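Alpha-catenin-like protein hmp-1 (Caenorhabditis elegans, PDB 5H5M) links the cadherin-catenin complex to actin filaments at adherens junctions and is required for cell migration and shape changes during embryonic body enclosure and elongation. Local coordinates at residues 123-134 and 217-228. Residues are numbered along the deposited sequence; the frame is centred on the assembly and turned at random.
Sequences FLDTRTPLILLI and KNAWFDKVRLLT
Helix 128-134 packs against helix 217-228 nearly antiparallel, at 174°, with the axes 11.6 Å apart, and residues 123-127 run on along the same partner as far as T228. This is a helix-helix contact in a four-helix bundle of the M domain, a fold of the vinculin/alpha-catenin family. Helices 142-166 and 173-202 also pack on helix 217-228.

F221 sits at the centre, its ring sandwiched between two side chains. R127 lays its guanidinium over one face, the planes 17° apart. R127 CZ is 4.5 Å from the centroid of the F221 ring, an off-centre cation-pi contact. The extended arginine chain crosses the ring, with R127 CG 3.6 Å from F221 CZ. L130 CD2 covers the opposite face in a CH-pi contact, and I131 CD1 meets the edge. L130 can also touch W220 because its CG is anti to the backbone N (chi1 -178°); L130 CD2 lies 3.6 Å from W220 CD1. With an alanine in place of F221, the R127 guanidinium would probably lose the surface it stacks on, and a gap would open beside L130 CD2.

I134 CD1 rests on the aliphatic chain of K217, whose NZ pairs with E214. At the other end, F123 presents its ring edge to L227 CD2. T126 CB packs on V224 CG1. D125 caps the start of the following helix, taking a nearly straight bond from T128 N. Two waters bridge the segments. One accepts from W220 NE1 and donates to T126 O; the other joins T126 OG1 to T228 OG1, its oxygen donating to T228 OG1 at 2.8 Å.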
ATOM      1  N   PHE A 123       2.171  -6.073  -1.451  1.00 19.46           N
ATOM      2  CA  PHE A 123       1.592  -7.207  -0.736  1.00 18.83           C
ATOM      3  C   PHE A 123       0.326  -7.759  -1.386  1.00 20.83           C
ATOM      4  O   PHE A 123      -0.402  -8.535  -0.766  1.00 22.90           O
ATOM      5  CB  PHE A 123       1.305  -6.814   0.719  1.00 17.78           C
ATOM      6  CG  PHE A 123       2.550  -6.572   1.528  1.00 21.39           C
ATOM      7  CD1 PHE A 123       3.208  -5.350   1.465  1.00 21.16           C
ATOM      8  CD2 PHE A 123       3.077  -7.572   2.332  1.00 17.07           C
ATOM      9  CE1 PHE A 123       4.367  -5.128   2.195  1.00 18.16           C
ATOM     10  CE2 PHE A 123       4.234  -7.357   3.066  1.00 23.44           C
ATOM     11  CZ  PHE A 123       4.882  -6.133   2.996  1.00 19.74           C
ATOM     12  N   LEU A 124       0.068  -7.380  -2.635  1.00 22.32           N
ATOM     13  CA  LEU A 124      -1.111  -7.891  -3.331  1.00 24.72           C
ATOM     14  C   LEU A 124      -0.957  -9.369  -3.687  1.00 25.68           C
ATOM     15  O   LEU A 124      -1.946 -10.054  -3.928  1.00 27.72           O
ATOM     16  CB  LEU A 124      -1.413  -7.063  -4.591  1.00 26.55           C
ATOM     17  CG  LEU A 124      -0.571  -7.099  -5.873  1.00 33.96           C
ATOM     18  CD1 LEU A 124      -0.911  -8.290  -6.759  1.00 29.83           C
ATOM     19  CD2 LEU A 124      -0.779  -5.805  -6.652  1.00 34.82           C
ATOM     20  N   ASP A 125       0.279  -9.858  -3.721  1.00 24.48           N
ATOM     21  CA  ASP A 125       0.528 -11.263  -4.030  1.00 31.39           C
ATOM     22  C   ASP A 125       1.867 -11.721  -3.471  1.00 28.46           C
ATOM     23  O   ASP A 125       2.891 -11.656  -4.150  1.00 38.14           O
ATOM     24  CB  ASP A 125       0.477 -11.498  -5.542  1.00 42.62           C
ATOM     25  CG  ASP A 125       0.498 -12.972  -5.909  1.00 58.44           C
ATOM     26  OD1 ASP A 125       0.549 -13.823  -4.995  1.00 54.31           O
ATOM     27  OD2 ASP A 125       0.444 -13.280  -7.118  1.00 70.69           O
ATOM     28  N   THR A 126       1.850 -12.199  -2.231  1.00 29.50           N
ATOM     29  CA  THR A 126       3.075 -12.603  -1.549  1.00 29.44           C
ATOM     30  C   THR A 126       3.345 -14.105  -1.658  1.00 28.61           C
ATOM     31  O   THR A 126       4.344 -14.598  -1.135  1.00 29.60           O
ATOM     32  CB  THR A 126       3.033 -12.217  -0.060  1.00 25.15           C
ATOM     33  OG1 THR A 126       1.880 -12.807   0.551  1.00 27.09           O
ATOM     34  CG2 THR A 126       2.974 -10.708   0.100  1.00 25.12           C
ATOM     35  N   ARG A 127       2.462 -14.829  -2.336  1.00 24.20           N
ATOM     36  CA  ARG A 127       2.626 -16.275  -2.459  1.00 46.66           C
ATOM     37  C   ARG A 127       3.238 -16.702  -3.792  1.00 37.40           C
ATOM     38  O   ARG A 127       4.191 -17.482  -3.815  1.00 32.82           O
ATOM     39  CB  ARG A 127       1.283 -16.990  -2.257  1.00 48.95           C
ATOM     40  CG  ARG A 127       1.375 -18.148  -1.270  1.00 58.48           C
ATOM     41  CD  ARG A 127       0.151 -19.059  -1.279  1.00 67.45           C
ATOM     42  NE  ARG A 127       0.477 -20.400  -0.788  1.00 76.03           N
ATOM     43  CZ  ARG A 127       0.680 -20.713   0.491  1.00 78.16           C
ATOM     44  NH1 ARG A 127       0.589 -19.785   1.435  1.00 64.27           N
ATOM     45  NH2 ARG A 127       0.972 -21.964   0.827  1.00 83.74           N
ATOM     46  N   THR A 128       2.701 -16.178  -4.890  1.00 27.90           N
ATOM     47  CA  THR A 128       3.069 -16.637  -6.232  1.00 29.64           C
ATOM     48  C   THR A 128       4.567 -16.614  -6.582  1.00 28.48           C
ATOM     49  O   THR A 128       5.063 -17.583  -7.159  1.00 37.43           O
ATOM     50  CB  THR A 128       2.311 -15.825  -7.312  1.00 36.61           C
ATOM     51  OG1 THR A 128       0.901 -15.897  -7.066  1.00 42.02           O
ATOM     52  CG2 THR A 128       2.598 -16.371  -8.701  1.00 33.78           C
ATOM     53  N   PRO A 129       5.295 -15.528  -6.247  1.00 33.56           N
ATOM     54  CA  PRO A 129       6.708 -15.523  -6.653  1.00 27.82           C
ATOM     55  C   PRO A 129       7.521 -16.708  -6.124  1.00 35.73           C
ATOM     56  O   PRO A 129       8.349 -17.241  -6.862  1.00 33.77           O
ATOM     57  CB  PRO A 129       7.237 -14.212  -6.066  1.00 30.04           C
ATOM     58  CG  PRO A 129       6.046 -13.334  -5.976  1.00 40.07           C
ATOM     59  CD  PRO A 129       4.903 -14.243  -5.632  1.00 35.39           C
ATOM     60  N   LEU A 130       7.287 -17.110  -4.876  1.00 38.23           N
ATOM     61  CA  LEU A 130       8.007 -18.245  -4.306  1.00 31.32           C
ATOM     62  C   LEU A 130       7.487 -19.567  -4.863  1.00 30.83           C
ATOM     63  O   LEU A 130       8.261 -20.490  -5.109  1.00 28.97           O
ATOM     64  CB  LEU A 130       7.905 -18.245  -2.780  1.00 26.61           C
ATOM     65  CG  LEU A 130       8.679 -19.373  -2.095  1.00 30.17           C
ATOM     66  CD1 LEU A 130      10.121 -19.397  -2.580  1.00 25.18           C
ATOM     67  CD2 LEU A 130       8.623 -19.242  -0.579  1.00 32.78           C
ATOM     68  N   ILE A 131       6.174 -19.651  -5.058  1.00 34.33           N
ATOM     69  CA  ILE A 131       5.558 -20.853  -5.606  1.00 30.90           C
ATOM     70  C   ILE A 131       6.074 -21.143  -7.011  1.00 35.92           C
ATOM     71  O   ILE A 131       6.420 -22.281  -7.329  1.00 40.69           O
ATOM     72  CB  ILE A 131       4.022 -20.733  -5.633  1.00 41.55           C
ATOM     73  CG1 ILE A 131       3.477 -20.661  -4.208  1.00 40.51           C
ATOM     74  CG2 ILE A 131       3.401 -21.906  -6.374  1.00 35.81           C
ATOM     75  CD1 ILE A 131       3.912 -21.820  -3.336  1.00 42.51           C
ATOM     76  N   LEU A 132       6.135 -20.111  -7.847  1.00 41.95           N
ATOM     77  CA  LEU A 132       6.664 -20.266  -9.197  1.00 45.26           C
ATOM     78  C   LEU A 132       8.134 -20.672  -9.161  1.00 46.46           C
ATOM     79  O   LEU A 132       8.597 -21.435 -10.012  1.00 45.20           O
ATOM     80  CB  LEU A 132       6.492 -18.974 -10.000  1.00 34.20           C
ATOM     81  CG  LEU A 132       5.060 -18.626 -10.409  1.00 50.99           C
ATOM     82  CD1 LEU A 132       5.034 -17.368 -11.265  1.00 45.81           C
ATOM     83  CD2 LEU A 132       4.405 -19.793 -11.139  1.00 39.40           C
ATOM     84  N   LEU A 133       8.863 -20.163  -8.172  1.00 36.15           N
ATOM     85  CA  LEU A 133      10.269 -20.515  -8.004  1.00 39.73           C
ATOM     86  C   LEU A 133      10.414 -21.999  -7.679  1.00 39.47           C
ATOM     87  O   LEU A 133      11.169 -22.715  -8.337  1.00 47.49           O
ATOM     88  CB  LEU A 133      10.915 -19.664  -6.906  1.00 27.16           C
ATOM     89  CG  LEU A 133      12.374 -19.966  -6.560  1.00 26.51           C
ATOM     90  CD1 LEU A 133      13.244 -19.952  -7.803  1.00 27.83           C
ATOM     91  CD2 LEU A 133      12.906 -18.977  -5.527  1.00 24.73           C
ATOM     92  N   ILE A 134       9.676 -22.450  -6.670  1.00 31.78           N
ATOM     93  CA  ILE A 134       9.731 -23.837  -6.219  1.00 32.17           C
ATOM     94  C   ILE A 134       9.335 -24.819  -7.320  1.00 38.79           C
ATOM     95  O   ILE A 134       9.981 -25.850  -7.501  1.00 51.18           O
ATOM     96  CB  ILE A 134       8.820 -24.057  -4.992  1.00 35.41           C
ATOM     97  CG1 ILE A 134       9.282 -23.180  -3.830  1.00 33.96           C
ATOM     98  CG2 ILE A 134       8.806 -25.520  -4.575  1.00 33.65           C
ATOM     99  CD1 ILE A 134       8.545 -23.436  -2.541  1.00 46.35           C
ATOM    100  N   LYS A 217      10.739 -22.702   2.563  1.00 33.43           N
ATOM    101  CA  LYS A 217       9.450 -22.206   2.095  1.00 35.83           C
ATOM    102  C   LYS A 217       8.544 -21.830   3.259  1.00 29.64           C
ATOM    103  O   LYS A 217       7.981 -20.738   3.290  1.00 32.81           O
ATOM    104  CB  LYS A 217       8.764 -23.253   1.219  1.00 37.91           C
ATOM    105  CG  LYS A 217       7.307 -22.956   0.911  1.00 34.58           C
ATOM    106  CD  LYS A 217       6.595 -24.220   0.453  1.00 38.27           C
ATOM    107  CE  LYS A 217       5.112 -23.984   0.240  1.00 50.07           C
ATOM    108  NZ  LYS A 217       4.421 -25.226  -0.208  1.00 51.72           N
ATOM    109  N   ASN A 218       8.419 -22.739   4.218  1.00 27.61           N
ATOM    110  CA  ASN A 218       7.527 -22.534   5.351  1.00 31.94           C
ATOM    111  C   ASN A 218       8.014 -21.436   6.293  1.00 37.14           C
ATOM    112  O   ASN A 218       7.212 -20.660   6.811  1.00 41.18           O
ATOM    113  CB  ASN A 218       7.342 -23.847   6.114  1.00 31.26           C
ATOM    114  CG  ASN A 218       6.592 -24.885   5.301  1.00 46.59           C
ATOM    115  OD1 ASN A 218       5.682 -24.554   4.539  1.00 49.94           O
ATOM    116  ND2 ASN A 218       6.978 -26.146   5.447  1.00 48.23           N
ATOM    117  N   ALA A 219       9.325 -21.370   6.508  1.00 26.12           N
ATOM    118  CA  ALA A 219       9.897 -20.318   7.338  1.00 29.37           C
ATOM    119  C   ALA A 219       9.638 -18.954   6.708  1.00 30.50           C
ATOM    120  O   ALA A 219       9.340 -17.984   7.404  1.00 35.66           O
ATOM    121  CB  ALA A 219      11.387 -20.540   7.540  1.00 25.04           C
ATOM    122  N   TRP A 220       9.740 -18.895   5.384  1.00 23.84           N
ATOM    123  CA  TRP A 220       9.510 -17.658   4.652  1.00 24.99           C
ATOM    124  C   TRP A 220       8.060 -17.199   4.773  1.00 29.96           C
ATOM    125  O   TRP A 220       7.792 -16.057   5.155  1.00 33.97           O
ATOM    126  CB  TRP A 220       9.884 -17.826   3.177  1.00 26.07           C
ATOM    127  CG  TRP A 220       9.583 -16.608   2.364  1.00 27.72           C
ATOM    128  CD1 TRP A 220       8.468 -16.377   1.608  1.00 21.96           C
ATOM    129  CD2 TRP A 220      10.399 -15.439   2.241  1.00 26.75           C
ATOM    130  NE1 TRP A 220       8.546 -15.143   1.015  1.00 22.18           N
ATOM    131  CE2 TRP A 220       9.723 -14.544   1.386  1.00 23.03           C
ATOM    132  CE3 TRP A 220      11.640 -15.063   2.765  1.00 23.80           C
ATOM    133  CZ2 TRP A 220      10.243 -13.297   1.046  1.00 17.05           C
ATOM    134  CZ3 TRP A 220      12.159 -13.823   2.423  1.00 22.60           C
ATOM    135  CH2 TRP A 220      11.461 -12.955   1.574  1.00 16.52           C
ATOM    136  N   PHE A 221       7.128 -18.090   4.449  1.00 24.67           N
ATOM    137  CA  PHE A 221       5.707 -17.758   4.494  1.00 28.24           C
ATOM    138  C   PHE A 221       5.225 -17.431   5.908  1.00 36.46           C
ATOM    139  O   PHE A 221       4.290 -16.654   6.079  1.00 40.61           O
ATOM    140  CB  PHE A 221       4.871 -18.899   3.907  1.00 25.40           C
ATOM    141  CG  PHE A 221       4.825 -18.904   2.405  1.00 34.02           C
ATOM    142  CD1 PHE A 221       4.908 -17.717   1.693  1.00 31.17           C
ATOM    143  CD2 PHE A 221       4.700 -20.093   1.703  1.00 37.30           C
ATOM    144  CE1 PHE A 221       4.864 -17.715   0.309  1.00 27.23           C
ATOM    145  CE2 PHE A 221       4.656 -20.098   0.319  1.00 32.24           C
ATOM    146  CZ  PHE A 221       4.738 -18.907  -0.378  1.00 31.10           C
ATOM    147  N   ASP A 222       5.862 -18.022   6.918  1.00 44.13           N
ATOM    148  CA  ASP A 222       5.538 -17.698   8.307  1.00 34.91           C
ATOM    149  C   ASP A 222       5.926 -16.259   8.646  1.00 27.83           C
ATOM    150  O   ASP A 222       5.185 -15.557   9.334  1.00 23.74           O
ATOM    151  CB  ASP A 222       6.234 -18.661   9.273  1.00 33.76           C
ATOM    152  CG  ASP A 222       5.629 -20.056   9.255  1.00 50.60           C
ATOM    153  OD1 ASP A 222       4.524 -20.227   8.697  1.00 52.12           O
ATOM    154  OD2 ASP A 222       6.260 -20.982   9.810  1.00 60.55           O
ATOM    155  N   LYS A 223       7.090 -15.828   8.165  1.00 22.95           N
ATOM    156  CA  LYS A 223       7.581 -14.479   8.435  1.00 26.93           C
ATOM    157  C   LYS A 223       6.801 -13.426   7.654  1.00 29.54           C
ATOM    158  O   LYS A 223       6.505 -12.352   8.178  1.00 21.26           O
ATOM    159  CB  LYS A 223       9.069 -14.363   8.101  1.00 26.16           C
ATOM    160  CG  LYS A 223       9.983 -15.264   8.909  1.00 39.77           C
ATOM    161  CD  LYS A 223       9.981 -14.897  10.377  1.00 52.68           C
ATOM    162  CE  LYS A 223      10.938 -15.781  11.160  1.00 60.25           C
ATOM    163  NZ  LYS A 223      10.909 -15.468  12.614  1.00 64.98           N
ATOM    164  N   VAL A 224       6.474 -13.733   6.401  1.00 26.15           N
ATOM    165  CA  VAL A 224       5.691 -12.819   5.575  1.00 27.19           C
ATOM    166  C   VAL A 224       4.294 -12.619   6.167  1.00 27.23           C
ATOM    167  O   VAL A 224       3.773 -11.503   6.194  1.00 30.05           O
ATOM    168  CB  VAL A 224       5.578 -13.327   4.120  1.00 27.36           C
ATOM    169  CG1 VAL A 224       4.471 -12.592   3.366  1.00 23.20           C
ATOM    170  CG2 VAL A 224       6.911 -13.174   3.403  1.00 16.71           C
ATOM    171  N   ARG A 225       3.698 -13.704   6.651  1.00 26.24           N
ATOM    172  CA  ARG A 225       2.380 -13.644   7.273  1.00 20.86           C
ATOM    173  C   ARG A 225       2.414 -12.740   8.504  1.00 27.76           C
ATOM    174  O   ARG A 225       1.525 -11.916   8.714  1.00 25.22           O
ATOM    175  CB  ARG A 225       1.904 -15.049   7.649  1.00 23.17           C
ATOM    176  CG  ARG A 225       0.518 -15.104   8.271  1.00 38.57           C
ATOM    177  CD  ARG A 225       0.028 -16.541   8.397  1.00 60.23           C
ATOM    178  NE  ARG A 225      -0.164 -17.170   7.090  1.00 78.09           N
ATOM    179  CZ  ARG A 225       0.642 -18.094   6.571  1.00 77.86           C
ATOM    180  NH1 ARG A 225       1.703 -18.512   7.247  1.00 72.03           N
ATOM    181  NH2 ARG A 225       0.385 -18.604   5.373  1.00 76.03           N
ATOM    182  N   LEU A 226       3.459 -12.908   9.307  1.00 24.81           N
ATOM    183  CA  LEU A 226       3.697 -12.072  10.473  1.00 28.54           C
ATOM    184  C   LEU A 226       3.812 -10.599  10.075  1.00 23.25           C
ATOM    185  O   LEU A 226       3.190  -9.731  10.679  1.00 25.08           O
ATOM    186  CB  LEU A 226       4.969 -12.528  11.194  1.00 30.83           C
ATOM    187  CG  LEU A 226       5.488 -11.637  12.322  1.00 32.87           C
ATOM    188  CD1 LEU A 226       4.401 -11.470  13.344  1.00 34.74           C
ATOM    189  CD2 LEU A 226       6.725 -12.233  12.971  1.00 35.55           C
ATOM    190  N   LEU A 227       4.611 -10.332   9.048  1.00 20.60           N
ATOM    191  CA  LEU A 227       4.867  -8.969   8.604  1.00 20.45           C
ATOM    192  C   LEU A 227       3.606  -8.319   8.047  1.00 26.54           C
ATOM    193  O   LEU A 227       3.330  -7.146   8.311  1.00 24.99           O
ATOM    194  CB  LEU A 227       5.976  -8.954   7.550  1.00 25.16           C
ATOM    195  CG  LEU A 227       6.195  -7.619   6.837  1.00 22.71           C
ATOM    196  CD1 LEU A 227       6.629  -6.556   7.828  1.00 16.22           C
ATOM    197  CD2 LEU A 227       7.208  -7.755   5.706  1.00 20.24           C
ATOM    198  N   THR A 228       2.844  -9.089   7.277  1.00 22.97           N
ATOM    199  CA  THR A 228       1.617  -8.589   6.672  1.00 26.47           C
ATOM    200  C   THR A 228       0.613  -8.212   7.750  1.00 25.59           C
ATOM    201  O   THR A 228      -0.033  -7.165   7.674  1.00 20.93           O
ATOM    202  CB  THR A 228       0.986  -9.626   5.726  1.00 25.93           C
ATOM    203  OG1 THR A 228       1.970 -10.081   4.789  1.00 23.58           O
ATOM    204  CG2 THR A 228      -0.189  -9.016   4.974  1.00 18.65           C
TER
HETATM  205  O   HOH W   1       6.652 -13.451  -0.171  1.00 26.28           O
HETATM  206  O   HOH W   2       1.152 -12.119   2.984  1.00 46.11           O